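Local coordinates for Slr1257 protein (Synechocystis sp. PCC 6803 substr. Kazusa, PDB 1IIT) that probably acts as a glutamate-receptor-type ligand-gated ion channel, of which this chain is the extracellular ligand-binding core, holding L-serine in this structure, at residues A[29-34]-A[70-75]; A[74-79]-A[124-129]; A[92-97]-A[160-165]. All coordinates share one frame; numbering follows the deposited sequence.

How the contacts relate
From the N terminus, contact 1 is the first to close: helix 30-41 meets the end of strand 68-74 after a loop that includes strand 46-50 and helix 54-62, and the result lies within the first lobe. Contact 2 opens on the residues where contact 1 ends, sharing Ser74 and Val75, and reaches forward to the start of helix 126-133 in the second lobe. Contact 3 opens inside the span of contact 2 and closes beyond it, so these two cross; it pairs strand 92-101 with the end of strand 158-162 and the start of helix 163-172. They also touch, Thr126 OG1 lying 3.9 Å from Ile96 CD1. All three contacts reach the bound serine, which lies between the lobes.

Contact 1: residues A[29-34]-A[70-75]; sequences GISLDV and IGPISV. With SER (serine), chain B.
In the first lobe of this two-lobed binding-protein fold, Ser31 and Leu32 in the first turn of helix 30-41 pack on Ile70, Gly71 and Pro72, where strand 68-74 turns a corner. Ser31 lies against the peptide of that corner: its OG is 3.3 Å from Gly71 C and its CB 3.6 Å from Gly71 CA. With OG anti to its own carbonyl carbon (chi1 -66°), the hydroxyl also reaches Pro72 CD at 3.7 Å. No hydrogen bond crosses between the segments; instead Tyr91 OH is hydrogen-bonded to both Ser31 OG and Gly71 O. One residue on, Leu32 and Ile70 cross at about a right angle, with Leu32 CD1 3.7 Å from Ile70 CD1, and Val10 of strand 6-10 touches both side chains. Beyond the corner the chain turns polar atoms to the bound serine. Pro72 centres an inverse gamma turn, its Ile73 N to Gly71 O bond weak, and Pro72 O accepts from the ligand amino N at 2.8 Å. That N also donates to Ser74 OG at 3.0 Å, while Ser74 N donates almost straight (168°) to the ligand O at 2.9 Å. Backbone and hydroxyl groups gripping the ligand's alpha-amino and alpha-carboxylate groups are characteristic of the amino-acid pocket of glutamate-receptor ligand-binding cores.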
ATOM      1  N   GLY A  29     -12.303  -7.058 -16.110  1.00 12.78           N
ATOM      2  CA  GLY A  29     -12.320  -6.517 -14.758  1.00 11.31           C
ATOM      3  C   GLY A  29     -11.094  -5.680 -14.431  1.00 12.38           C
ATOM      4  O   GLY A  29     -10.098  -5.722 -15.155  1.00 10.46           O
ATOM      5  N   ILE A  30     -11.146  -4.977 -13.300  1.00 11.35           N
ATOM      6  CA  ILE A  30     -10.062  -4.103 -12.856  1.00 12.44           C
ATOM      7  C   ILE A  30      -8.684  -4.761 -12.882  1.00 14.61           C
ATOM      8  O   ILE A  30      -7.730  -4.187 -13.410  1.00 14.89           O
ATOM      9  CB  ILE A  30     -10.319  -3.531 -11.436  1.00 10.09           C
ATOM     10  CG1 ILE A  30     -11.650  -2.769 -11.402  1.00 10.18           C
ATOM     11  CG2 ILE A  30      -9.183  -2.581 -11.049  1.00 11.16           C
ATOM     12  CD1 ILE A  30     -12.157  -2.440  -9.999  1.00  7.52           C
ATOM     13  N   SER A  31      -8.581  -5.959 -12.315  1.00 12.50           N
ATOM     14  CA  SER A  31      -7.306  -6.668 -12.283  1.00 11.77           C
ATOM     15  C   SER A  31      -6.769  -6.956 -13.683  1.00 14.00           C
ATOM     16  O   SER A  31      -5.557  -6.867 -13.916  1.00 12.36           O
ATOM     17  CB  SER A  31      -7.436  -7.963 -11.487  1.00  9.81           C
ATOM     18  OG  SER A  31      -7.694  -7.676 -10.130  1.00 11.39           O
ATOM     19  N   LEU A  32      -7.671  -7.312 -14.603  1.00 14.69           N
ATOM     20  CA  LEU A  32      -7.297  -7.600 -15.992  1.00 12.75           C
ATOM     21  C   LEU A  32      -6.903  -6.326 -16.740  1.00 13.61           C
ATOM     22  O   LEU A  32      -6.076  -6.374 -17.641  1.00 14.79           O
ATOM     23  CB  LEU A  32      -8.422  -8.338 -16.743  1.00 11.90           C
ATOM     24  CG  LEU A  32      -8.543  -9.869 -16.617  1.00 13.27           C
ATOM     25  CD1 LEU A  32      -7.310 -10.550 -17.202  1.00  8.78           C
ATOM     26  CD2 LEU A  32      -8.748 -10.294 -15.174  1.00 10.12           C
ATOM     27  N   ASP A  33      -7.505  -5.194 -16.380  1.00 12.26           N
ATOM     28  CA  ASP A  33      -7.154  -3.922 -17.005  1.00 13.05           C
ATOM     29  C   ASP A  33      -5.733  -3.542 -16.584  1.00 15.27           C
ATOM     30  O   ASP A  33      -4.949  -3.053 -17.400  1.00 13.76           O
ATOM     31  CB  ASP A  33      -8.124  -2.816 -16.585  1.00 15.44           C
ATOM     32  CG  ASP A  33      -9.468  -2.909 -17.292  1.00 21.50           C
ATOM     33  OD1 ASP A  33      -9.584  -3.642 -18.296  1.00 19.51           O
ATOM     34  OD2 ASP A  33     -10.410  -2.221 -16.850  1.00 28.10           O
ATOM     35  N   VAL A  34      -5.407  -3.777 -15.309  1.00 15.19           N
ATOM     36  CA  VAL A  34      -4.072  -3.478 -14.784  1.00 11.57           C
ATOM     37  C   VAL A  34      -3.041  -4.368 -15.467  1.00 11.71           C
ATOM     38  O   VAL A  34      -2.050  -3.873 -16.012  1.00 11.12           O
ATOM     39  CB  VAL A  34      -3.991  -3.698 -13.257  1.00 10.72           C
ATOM     40  CG1 VAL A  34      -2.541  -3.628 -12.786  1.00  7.07           C
ATOM     41  CG2 VAL A  34      -4.821  -2.647 -12.532  1.00 10.25           C
ATOM     42  N   ILE A  70      -2.786 -13.143 -11.117  1.00 11.23           N
ATOM     43  CA  ILE A  70      -3.415 -11.829 -11.007  1.00 13.19           C
ATOM     44  C   ILE A  70      -4.829 -11.907 -10.434  1.00 12.63           C
ATOM     45  O   ILE A  70      -5.500 -12.942 -10.524  1.00 13.99           O
ATOM     46  CB  ILE A  70      -3.440 -11.073 -12.368  1.00 14.54           C
ATOM     47  CG1 ILE A  70      -4.412 -11.739 -13.349  1.00 11.76           C
ATOM     48  CG2 ILE A  70      -2.038 -11.028 -12.963  1.00 12.37           C
ATOM     49  CD1 ILE A  70      -4.645 -10.945 -14.606  1.00 15.14           C
ATOM     50  N   GLY A  71      -5.269 -10.800  -9.849  1.00 12.35           N
ATOM     51  CA  GLY A  71      -6.592 -10.724  -9.259  1.00 12.84           C
ATOM     52  C   GLY A  71      -6.557  -9.891  -7.988  1.00 16.11           C
ATOM     53  O   GLY A  71      -5.516  -9.286  -7.685  1.00 13.49           O
ATOM     54  N   PRO A  72      -7.693  -9.756  -7.275  1.00 12.12           N
ATOM     55  CA  PRO A  72      -7.766  -8.986  -6.027  1.00 11.29           C
ATOM     56  C   PRO A  72      -7.204  -9.853  -4.904  1.00 11.15           C
ATOM     57  O   PRO A  72      -7.933 -10.298  -4.021  1.00 13.10           O
ATOM     58  CB  PRO A  72      -9.265  -8.753  -5.861  1.00 11.36           C
ATOM     59  CG  PRO A  72      -9.862  -9.989  -6.451  1.00 12.90           C
ATOM     60  CD  PRO A  72      -9.037 -10.183  -7.706  1.00 14.42           C
ATOM     61  N   ILE A  73      -5.898 -10.105  -4.973  1.00  9.91           N
ATOM     62  CA  ILE A  73      -5.191 -10.943  -4.008  1.00  9.38           C
ATOM     63  C   ILE A  73      -4.609 -10.127  -2.855  1.00 10.38           C
ATOM     64  O   ILE A  73      -3.701  -9.319  -3.045  1.00  8.57           O
ATOM     65  CB  ILE A  73      -4.066 -11.733  -4.720  1.00 10.62           C
ATOM     66  CG1 ILE A  73      -4.652 -12.452  -5.943  1.00 12.07           C
ATOM     67  CG2 ILE A  73      -3.437 -12.746  -3.772  1.00  7.08           C
ATOM     68  CD1 ILE A  73      -3.630 -12.870  -6.954  1.00 13.62           C
ATOM     69  N   SER A  74      -5.164 -10.321  -1.662  1.00  9.33           N
ATOM     70  CA  SER A  74      -4.697  -9.611  -0.480  1.00  8.10           C
ATOM     71  C   SER A  74      -3.284 -10.044  -0.114  1.00  8.12           C
ATOM     72  O   SER A  74      -2.970 -11.239  -0.127  1.00  7.42           O
ATOM     73  CB  SER A  74      -5.614  -9.883   0.704  1.00  5.59           C
ATOM     74  OG  SER A  74      -6.928  -9.457   0.421  1.00 10.43           O
ATOM     75  N   VAL A  75      -2.432  -9.062   0.163  1.00  9.00           N
ATOM     76  CA  VAL A  75      -1.051  -9.319   0.566  1.00 10.33           C
ATOM     77  C   VAL A  75      -1.095  -9.507   2.075  1.00 10.64           C
ATOM     78  O   VAL A  75      -1.288  -8.545   2.820  1.00 14.32           O
ATOM     79  CB  VAL A  75      -0.121  -8.130   0.251  1.00  9.49           C
ATOM     80  CG1 VAL A  75       1.332  -8.527   0.495  1.00  8.62           C
ATOM     81  CG2 VAL A  75      -0.317  -7.654  -1.190  1.00  9.78           C
TER
HETATM   82  N   SER B 999      -9.083 -10.406  -1.508  1.00 16.98           N
HETATM   83  CA  SER B 999      -9.515 -11.785  -1.144  1.00 20.37           C
HETATM   84  C   SER B 999      -8.323 -12.589  -0.656  1.00 18.43           C
HETATM   85  O   SER B 999      -7.199 -12.256  -1.066  1.00 16.34           O
HETATM   86  CB  SER B 999     -10.148 -12.475  -2.352  1.00 17.97           C
HETATM   87  OG  SER B 999     -11.272 -11.748  -2.798  1.00 24.09           O
HETATM   88  OXT SER B 999      -8.520 -13.539   0.117  1.00 18.86           O

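Contact 2: residues A[74-79]-A[124-129]; sequences SVTPER and DTTAVD. With SER (serine), chain B.
Thr76 and Thr126 meet methyl to methyl across the interlobe cleft, CG2 to CG2 at 3.6 Å, their side chains crossing obliquely. This is the ligand cleft of the periplasmic-binding-protein fold, with segment 74-79 on the first lobe and 124-129 on the second. Thr126 CG2 is also 3.7 Å from Ser74 CB. Its chi1 of 58° places this methyl anti to the carbonyl carbon and turns OG1 elsewhere, to Glu188, which Ser74 OG also reaches.

The lobes are joined more strongly through the bound serine. Arg79 runs extended from CG to NE and presents its two terminal nitrogens to the ligand carboxylate, a bidentate approach with one nitrogen for each oxygen: NH1 to O at 2.7 Å and NH2 to OXT at 3.0 Å, the latter bond nearly straight at 170°. From the other lobe Thr126 N donates to OXT at 2.8 Å. This N-H lies at or next to the start of helix 126-133, whose N-terminal end would probably favour the negative charge.

The guanidinium is itself positioned. Its NH1 donates to Ser74 O at 3.0 Å, in the carbonyl plane and on a lone pair, although that oxygen lies 18° out of the guanidinium plane. At the base of the side chain, Thr76 OG1 caps Arg79 N as the N-cap residue. Arg79 and Asp124 do not pair directly: a water at the guanidinium edge accepts from Arg79 NH2 at 2.8 Å and donates to Asp124 OD1 at 3.0 Å, while Asp124 OD2 accepts from Ser55 N.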
ATOM      1  N   SER A  74      -5.164 -10.321  -1.662  1.00  9.33           N
ATOM      2  CA  SER A  74      -4.697  -9.611  -0.480  1.00  8.10           C
ATOM      3  C   SER A  74      -3.284 -10.044  -0.114  1.00  8.12           C
ATOM      4  O   SER A  74      -2.970 -11.239  -0.127  1.00  7.42           O
ATOM      5  CB  SER A  74      -5.614  -9.883   0.704  1.00  5.59           C
ATOM      6  OG  SER A  74      -6.928  -9.457   0.421  1.00 10.43           O
ATOM      7  N   VAL A  75      -2.432  -9.062   0.163  1.00  9.00           N
ATOM      8  CA  VAL A  75      -1.051  -9.319   0.566  1.00 10.33           C
ATOM      9  C   VAL A  75      -1.095  -9.507   2.075  1.00 10.64           C
ATOM     10  O   VAL A  75      -1.288  -8.545   2.820  1.00 14.32           O
ATOM     11  CB  VAL A  75      -0.121  -8.130   0.251  1.00  9.49           C
ATOM     12  CG1 VAL A  75       1.332  -8.527   0.495  1.00  8.62           C
ATOM     13  CG2 VAL A  75      -0.317  -7.654  -1.190  1.00  9.78           C
ATOM     14  N   THR A  76      -0.958 -10.757   2.507  1.00 10.44           N
ATOM     15  CA  THR A  76      -0.994 -11.117   3.923  1.00 12.15           C
ATOM     16  C   THR A  76       0.324 -11.784   4.332  1.00 13.96           C
ATOM     17  O   THR A  76       1.021 -12.351   3.485  1.00 13.45           O
ATOM     18  CB  THR A  76      -2.138 -12.117   4.220  1.00  9.00           C
ATOM     19  OG1 THR A  76      -1.822 -13.391   3.642  1.00 10.88           O
ATOM     20  CG2 THR A  76      -3.459 -11.618   3.646  1.00 10.06           C
ATOM     21  N   PRO A  77       0.669 -11.738   5.631  1.00 14.33           N
ATOM     22  CA  PRO A  77       1.906 -12.339   6.156  1.00 15.84           C
ATOM     23  C   PRO A  77       2.006 -13.832   5.810  1.00 16.52           C
ATOM     24  O   PRO A  77       3.053 -14.314   5.393  1.00 14.36           O
ATOM     25  CB  PRO A  77       1.762 -12.148   7.667  1.00 13.02           C
ATOM     26  CG  PRO A  77       0.928 -10.916   7.784  1.00 17.03           C
ATOM     27  CD  PRO A  77      -0.103 -11.093   6.709  1.00 15.61           C
ATOM     28  N   GLU A  78       0.895 -14.550   5.968  1.00 13.74           N
ATOM     29  CA  GLU A  78       0.865 -15.974   5.683  1.00 16.61           C
ATOM     30  C   GLU A  78       1.166 -16.277   4.218  1.00 16.76           C
ATOM     31  O   GLU A  78       1.861 -17.245   3.912  1.00 19.39           O
ATOM     32  CB  GLU A  78      -0.487 -16.574   6.098  1.00 17.34           C
ATOM     33  N   ARG A  79       0.654 -15.453   3.312  1.00 13.81           N
ATOM     34  CA  ARG A  79       0.900 -15.674   1.894  1.00 13.05           C
ATOM     35  C   ARG A  79       2.304 -15.259   1.491  1.00 14.39           C
ATOM     36  O   ARG A  79       2.937 -15.920   0.667  1.00 15.11           O
ATOM     37  CB  ARG A  79      -0.135 -14.947   1.038  1.00  9.70           C
ATOM     38  CG  ARG A  79      -1.511 -15.557   1.172  1.00 15.57           C
ATOM     39  CD  ARG A  79      -2.534 -14.855   0.323  1.00 13.87           C
ATOM     40  NE  ARG A  79      -3.868 -15.399   0.556  1.00 13.12           N
ATOM     41  CZ  ARG A  79      -4.992 -14.737   0.305  1.00 15.95           C
ATOM     42  NH1 ARG A  79      -4.935 -13.507  -0.189  1.00  8.93           N
ATOM     43  NH2 ARG A  79      -6.171 -15.298   0.560  1.00 13.27           N
ATOM     44  N   ASP A 124     -11.070 -20.105   1.310  1.00 19.22           N
ATOM     45  CA  ASP A 124      -9.777 -19.600   0.846  1.00 20.43           C
ATOM     46  C   ASP A 124      -9.652 -18.093   0.602  1.00 19.17           C
ATOM     47  O   ASP A 124      -8.926 -17.654  -0.292  1.00 18.70           O
ATOM     48  CB  ASP A 124      -9.317 -20.377  -0.393  1.00 23.33           C
ATOM     49  CG  ASP A 124      -7.840 -20.159  -0.698  1.00 34.30           C
ATOM     50  OD1 ASP A 124      -7.014 -20.237   0.239  1.00 38.52           O
ATOM     51  OD2 ASP A 124      -7.507 -19.889  -1.869  1.00 38.29           O
ATOM     52  N   THR A 125     -10.377 -17.302   1.383  1.00 17.04           N
ATOM     53  CA  THR A 125     -10.296 -15.849   1.279  1.00 14.28           C
ATOM     54  C   THR A 125      -9.888 -15.376   2.666  1.00 14.42           C
ATOM     55  O   THR A 125     -10.061 -16.110   3.646  1.00 13.28           O
ATOM     56  CB  THR A 125     -11.647 -15.200   0.874  1.00 10.17           C
ATOM     57  OG1 THR A 125     -12.624 -15.458   1.886  1.00 16.99           O
ATOM     58  CG2 THR A 125     -12.134 -15.751  -0.462  1.00 10.05           C
ATOM     59  N   THR A 126      -9.373 -14.152   2.761  1.00 14.49           N
ATOM     60  CA  THR A 126      -8.935 -13.617   4.048  1.00 14.37           C
ATOM     61  C   THR A 126     -10.080 -13.488   5.056  1.00 16.14           C
ATOM     62  O   THR A 126      -9.856 -13.509   6.266  1.00 13.55           O
ATOM     63  CB  THR A 126      -8.223 -12.254   3.884  1.00 17.02           C
ATOM     64  OG1 THR A 126      -9.107 -11.322   3.254  1.00 19.84           O
ATOM     65  CG2 THR A 126      -6.961 -12.400   3.037  1.00  9.37           C
ATOM     66  N   ALA A 127     -11.305 -13.386   4.545  1.00 16.70           N
ATOM     67  CA  ALA A 127     -12.497 -13.268   5.384  1.00 18.48           C
ATOM     68  C   ALA A 127     -12.673 -14.466   6.325  1.00 17.89           C
ATOM     69  O   ALA A 127     -13.230 -14.328   7.414  1.00 17.65           O
ATOM     70  CB  ALA A 127     -13.734 -13.101   4.513  1.00 16.55           C
ATOM     71  N   VAL A 128     -12.215 -15.642   5.905  1.00 18.12           N
ATOM     72  CA  VAL A 128     -12.332 -16.831   6.746  1.00 18.12           C
ATOM     73  C   VAL A 128     -11.568 -16.597   8.048  1.00 19.23           C
ATOM     74  O   VAL A 128     -12.104 -16.806   9.138  1.00 18.44           O
ATOM     75  CB  VAL A 128     -11.782 -18.099   6.043  1.00 18.70           C
ATOM     76  CG1 VAL A 128     -11.926 -19.318   6.956  1.00 20.94           C
ATOM     77  CG2 VAL A 128     -12.518 -18.337   4.738  1.00 16.90           C
ATOM     78  N   ASP A 129     -10.337 -16.102   7.917  1.00 19.04           N
ATOM     79  CA  ASP A 129      -9.475 -15.820   9.063  1.00 19.32           C
ATOM     80  C   ASP A 129      -9.985 -14.664   9.915  1.00 19.30           C
ATOM     81  O   ASP A 129      -9.915 -14.722  11.140  1.00 19.86           O
ATOM     82  CB  ASP A 129      -8.048 -15.532   8.600  1.00 21.07           C
ATOM     83  CG  ASP A 129      -7.475 -16.655   7.755  1.00 29.38           C
ATOM     84  OD1 ASP A 129      -7.779 -17.832   8.040  1.00 30.18           O
ATOM     85  OD2 ASP A 129      -6.734 -16.362   6.795  1.00 35.68           O
TER
HETATM   86  N   SER B 999      -9.083 -10.406  -1.508  1.00 16.98           N
HETATM   87  CA  SER B 999      -9.515 -11.785  -1.144  1.00 20.37           C
HETATM   88  C   SER B 999      -8.323 -12.589  -0.656  1.00 18.43           C
HETATM   89  O   SER B 999      -7.199 -12.256  -1.066  1.00 16.34           O
HETATM   90  CB  SER B 999     -10.148 -12.475  -2.352  1.00 17.97           C
HETATM   91  OG  SER B 999     -11.272 -11.748  -2.798  1.00 24.09           O
HETATM   92  OXT SER B 999      -8.520 -13.539   0.117  1.00 18.86           O
HETATM   93  O   HOH W   1      -6.394 -17.791   1.838  1.00 24.03           O

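Contact 3: residues A[92-97]-A[160-165]; sequences FSSGIG and MFDRPA. With SER (serine), chain B.
Ile96 and Asp162 each hold the first side-chain branch beside the backbone N, chi1 -58° for Ile96 CG1 and -61° for Asp162 CG, and lie side by side pointing the same way. In this arrangement Ile96 CD1 lies 3.8 Å from Asp162 CG. The other branch, Ile96 CG2, meets Met160 CG at 4.0 Å, with these two side chains crossing at about a right angle.

The carboxylate of Asp162 faces the bound serine with both oxygens: OD1 accepts from the ligand N at 2.7 Å, and OD2 makes a weak bond to the ligand OG at 3.1 Å. Tyr190 OH is also hydrogen-bonded to OD1, a second hold on the carboxylate, while OD2 sits over the centre of one face of the Phe161 ring.

The backbone beneath is an antiparallel pairing where strand 92-101, one of the strands connecting the lobes, enters the second lobe, segments 92-97 and 160-162 running at 166° to each other. Gly97 N donates to Phe161 O at 2.8 Å and Phe161 N returns a longer bond to Gly97 O at 3.2 Å; Ile96 and Asp162 form the adjoining non-hydrogen-bonded pair. One more backbone bond follows as the chain enters helix 163-172, Arg163 N donating to Gly95 O at 2.8 Å. Pro164 then lies against strand 92-101: its CD is 3.2 Å from Ser94 OG, a hydroxyl hydrogen-bonded to Tyr190, and its CG approaches the Phe92 ring obliquely.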
ATOM      1  N   PHE A  92      -3.964  -1.699  -5.166  1.00 10.56           N
ATOM      2  CA  PHE A  92      -5.281  -1.281  -4.679  1.00 11.91           C
ATOM      3  C   PHE A  92      -5.370  -1.507  -3.180  1.00 12.51           C
ATOM      4  O   PHE A  92      -4.809  -2.461  -2.653  1.00 14.31           O
ATOM      5  CB  PHE A  92      -6.396  -2.086  -5.376  1.00  9.79           C
ATOM      6  CG  PHE A  92      -7.798  -1.577  -5.095  1.00 10.99           C
ATOM      7  CD1 PHE A  92      -8.336  -0.530  -5.838  1.00 12.76           C
ATOM      8  CD2 PHE A  92      -8.576  -2.146  -4.087  1.00 11.92           C
ATOM      9  CE1 PHE A  92      -9.635  -0.050  -5.577  1.00 13.86           C
ATOM     10  CE2 PHE A  92      -9.872  -1.677  -3.817  1.00 11.00           C
ATOM     11  CZ  PHE A  92     -10.400  -0.626  -4.566  1.00  8.70           C
ATOM     12  N   SER A  93      -6.063  -0.609  -2.495  1.00 12.23           N
ATOM     13  CA  SER A  93      -6.248  -0.721  -1.061  1.00 14.49           C
ATOM     14  C   SER A  93      -7.728  -1.023  -0.860  1.00 15.45           C
ATOM     15  O   SER A  93      -8.590  -0.179  -1.116  1.00 13.09           O
ATOM     16  CB  SER A  93      -5.856   0.581  -0.378  1.00 14.64           C
ATOM     17  OG  SER A  93      -6.096   0.491   1.006  1.00 24.22           O
ATOM     18  N   SER A  94      -8.018  -2.247  -0.440  1.00 14.93           N
ATOM     19  CA  SER A  94      -9.391  -2.682  -0.257  1.00 16.54           C
ATOM     20  C   SER A  94      -9.758  -2.882   1.196  1.00 18.12           C
ATOM     21  O   SER A  94      -8.896  -2.993   2.049  1.00 24.29           O
ATOM     22  CB  SER A  94      -9.605  -3.982  -1.024  1.00 15.02           C
ATOM     23  OG  SER A  94     -10.962  -4.376  -1.038  1.00 15.14           O
ATOM     24  N   GLY A  95     -11.051  -2.874   1.478  1.00 22.32           N
ATOM     25  CA  GLY A  95     -11.507  -3.096   2.834  1.00 20.58           C
ATOM     26  C   GLY A  95     -12.306  -4.381   2.830  1.00 20.10           C
ATOM     27  O   GLY A  95     -12.800  -4.790   1.782  1.00 17.41           O
ATOM     28  N   ILE A  96     -12.337  -5.079   3.958  1.00 19.90           N
ATOM     29  CA  ILE A  96     -13.126  -6.302   4.068  1.00 18.02           C
ATOM     30  C   ILE A  96     -14.398  -5.853   4.798  1.00 18.53           C
ATOM     31  O   ILE A  96     -14.326  -5.190   5.832  1.00 17.37           O
ATOM     32  CB  ILE A  96     -12.375  -7.398   4.867  1.00 20.12           C
ATOM     33  CG1 ILE A  96     -11.027  -7.704   4.203  1.00 22.39           C
ATOM     34  CG2 ILE A  96     -13.214  -8.656   4.974  1.00 19.04           C
ATOM     35  CD1 ILE A  96     -11.101  -7.995   2.706  1.00 22.91           C
ATOM     36  N   GLY A  97     -15.558  -6.131   4.215  1.00 16.29           N
ATOM     37  CA  GLY A  97     -16.789  -5.698   4.842  1.00 16.61           C
ATOM     38  C   GLY A  97     -17.812  -6.772   5.120  1.00 17.44           C
ATOM     39  O   GLY A  97     -17.501  -7.967   5.113  1.00 14.77           O
ATOM     40  N   MET A 160     -19.295 -12.055   5.030  1.00 16.42           N
ATOM     41  CA  MET A 160     -18.055 -11.284   5.130  1.00 16.10           C
ATOM     42  C   MET A 160     -17.242 -11.517   3.866  1.00 13.70           C
ATOM     43  O   MET A 160     -16.944 -12.655   3.508  1.00 11.94           O
ATOM     44  CB  MET A 160     -17.240 -11.697   6.352  1.00 14.79           C
ATOM     45  CG  MET A 160     -16.132 -10.716   6.682  1.00 15.57           C
ATOM     46  SD  MET A 160     -15.080 -11.280   8.023  1.00 21.61           S
ATOM     47  CE  MET A 160     -16.049 -10.819   9.452  1.00 16.15           C
ATOM     48  N   PHE A 161     -16.894 -10.431   3.189  1.00 16.36           N
ATOM     49  CA  PHE A 161     -16.141 -10.511   1.941  1.00 13.96           C
ATOM     50  C   PHE A 161     -15.614  -9.122   1.610  1.00 11.86           C
ATOM     51  O   PHE A 161     -15.984  -8.143   2.258  1.00 14.67           O
ATOM     52  CB  PHE A 161     -17.070 -11.002   0.826  1.00 11.77           C
ATOM     53  CG  PHE A 161     -16.355 -11.529  -0.387  1.00 17.40           C
ATOM     54  CD1 PHE A 161     -15.894 -12.839  -0.423  1.00 15.26           C
ATOM     55  CD2 PHE A 161     -16.148 -10.718  -1.501  1.00 13.62           C
ATOM     56  CE1 PHE A 161     -15.238 -13.335  -1.547  1.00 15.36           C
ATOM     57  CE2 PHE A 161     -15.493 -11.208  -2.626  1.00 14.29           C
ATOM     58  CZ  PHE A 161     -15.039 -12.518  -2.648  1.00 12.87           C
ATOM     59  N   ASP A 162     -14.728  -9.047   0.621  1.00 11.79           N
ATOM     60  CA  ASP A 162     -14.147  -7.781   0.171  1.00 13.29           C
ATOM     61  C   ASP A 162     -15.263  -6.781  -0.139  1.00 11.19           C
ATOM     62  O   ASP A 162     -16.166  -7.075  -0.914  1.00 11.82           O
ATOM     63  CB  ASP A 162     -13.296  -8.001  -1.088  1.00 13.75           C
ATOM     64  CG  ASP A 162     -12.131  -8.947  -0.851  1.00 19.72           C
ATOM     65  OD1 ASP A 162     -10.977  -8.537  -1.093  1.00 20.48           O
ATOM     66  OD2 ASP A 162     -12.364 -10.101  -0.424  1.00 22.35           O
ATOM     67  N   ARG A 163     -15.153  -5.591   0.439  1.00  9.86           N
ATOM     68  CA  ARG A 163     -16.147  -4.541   0.287  1.00 14.08           C
ATOM     69  C   ARG A 163     -16.515  -4.130  -1.144  1.00 15.37           C
ATOM     70  O   ARG A 163     -17.696  -3.961  -1.440  1.00 14.81           O
ATOM     71  CB  ARG A 163     -15.755  -3.327   1.132  1.00 17.34           C
ATOM     72  CG  ARG A 163     -16.927  -2.462   1.542  1.00 27.22           C
ATOM     73  CD  ARG A 163     -16.563  -1.512   2.677  1.00 31.88           C
ATOM     74  NE  ARG A 163     -17.751  -0.843   3.207  1.00 40.23           N
ATOM     75  CZ  ARG A 163     -18.380   0.168   2.608  1.00 42.67           C
ATOM     76  NH1 ARG A 163     -17.935   0.645   1.451  1.00 43.94           N
ATOM     77  NH2 ARG A 163     -19.470   0.693   3.157  1.00 45.04           N
ATOM     78  N   PRO A 164     -15.522  -3.980  -2.055  1.00 14.40           N
ATOM     79  CA  PRO A 164     -15.879  -3.589  -3.426  1.00 13.23           C
ATOM     80  C   PRO A 164     -16.742  -4.628  -4.134  1.00 12.08           C
ATOM     81  O   PRO A 164     -17.649  -4.267  -4.876  1.00 12.30           O
ATOM     82  CB  PRO A 164     -14.521  -3.434  -4.112  1.00 11.88           C
ATOM     83  CG  PRO A 164     -13.608  -3.059  -2.978  1.00 15.06           C
ATOM     84  CD  PRO A 164     -14.057  -4.017  -1.897  1.00 13.03           C
ATOM     85  N   ALA A 165     -16.463  -5.910  -3.903  1.00 11.19           N
ATOM     86  CA  ALA A 165     -17.238  -6.981  -4.527  1.00 12.35           C
ATOM     87  C   ALA A 165     -18.672  -7.014  -3.996  1.00 13.58           C
ATOM     88  O   ALA A 165     -19.612  -7.313  -4.736  1.00 15.18           O
ATOM     89  CB  ALA A 165     -16.567  -8.322  -4.300  1.00  9.37           C
TER
HETATM   90  N   SER B 999      -9.083 -10.406  -1.508  1.00 16.98           N
HETATM   91  CA  SER B 999      -9.515 -11.785  -1.144  1.00 20.37           C
HETATM   92  C   SER B 999      -8.323 -12.589  -0.656  1.00 18.43           C
HETATM   93  O   SER B 999      -7.199 -12.256  -1.066  1.00 16.34           O
HETATM   94  CB  SER B 999     -10.148 -12.475  -2.352  1.00 17.97           C
HETATM   95  OG  SER B 999     -11.272 -11.748  -2.798  1.00 24.09           O
HETATM   96  OXT SER B 999      -8.520 -13.539   0.117  1.00 18.86           O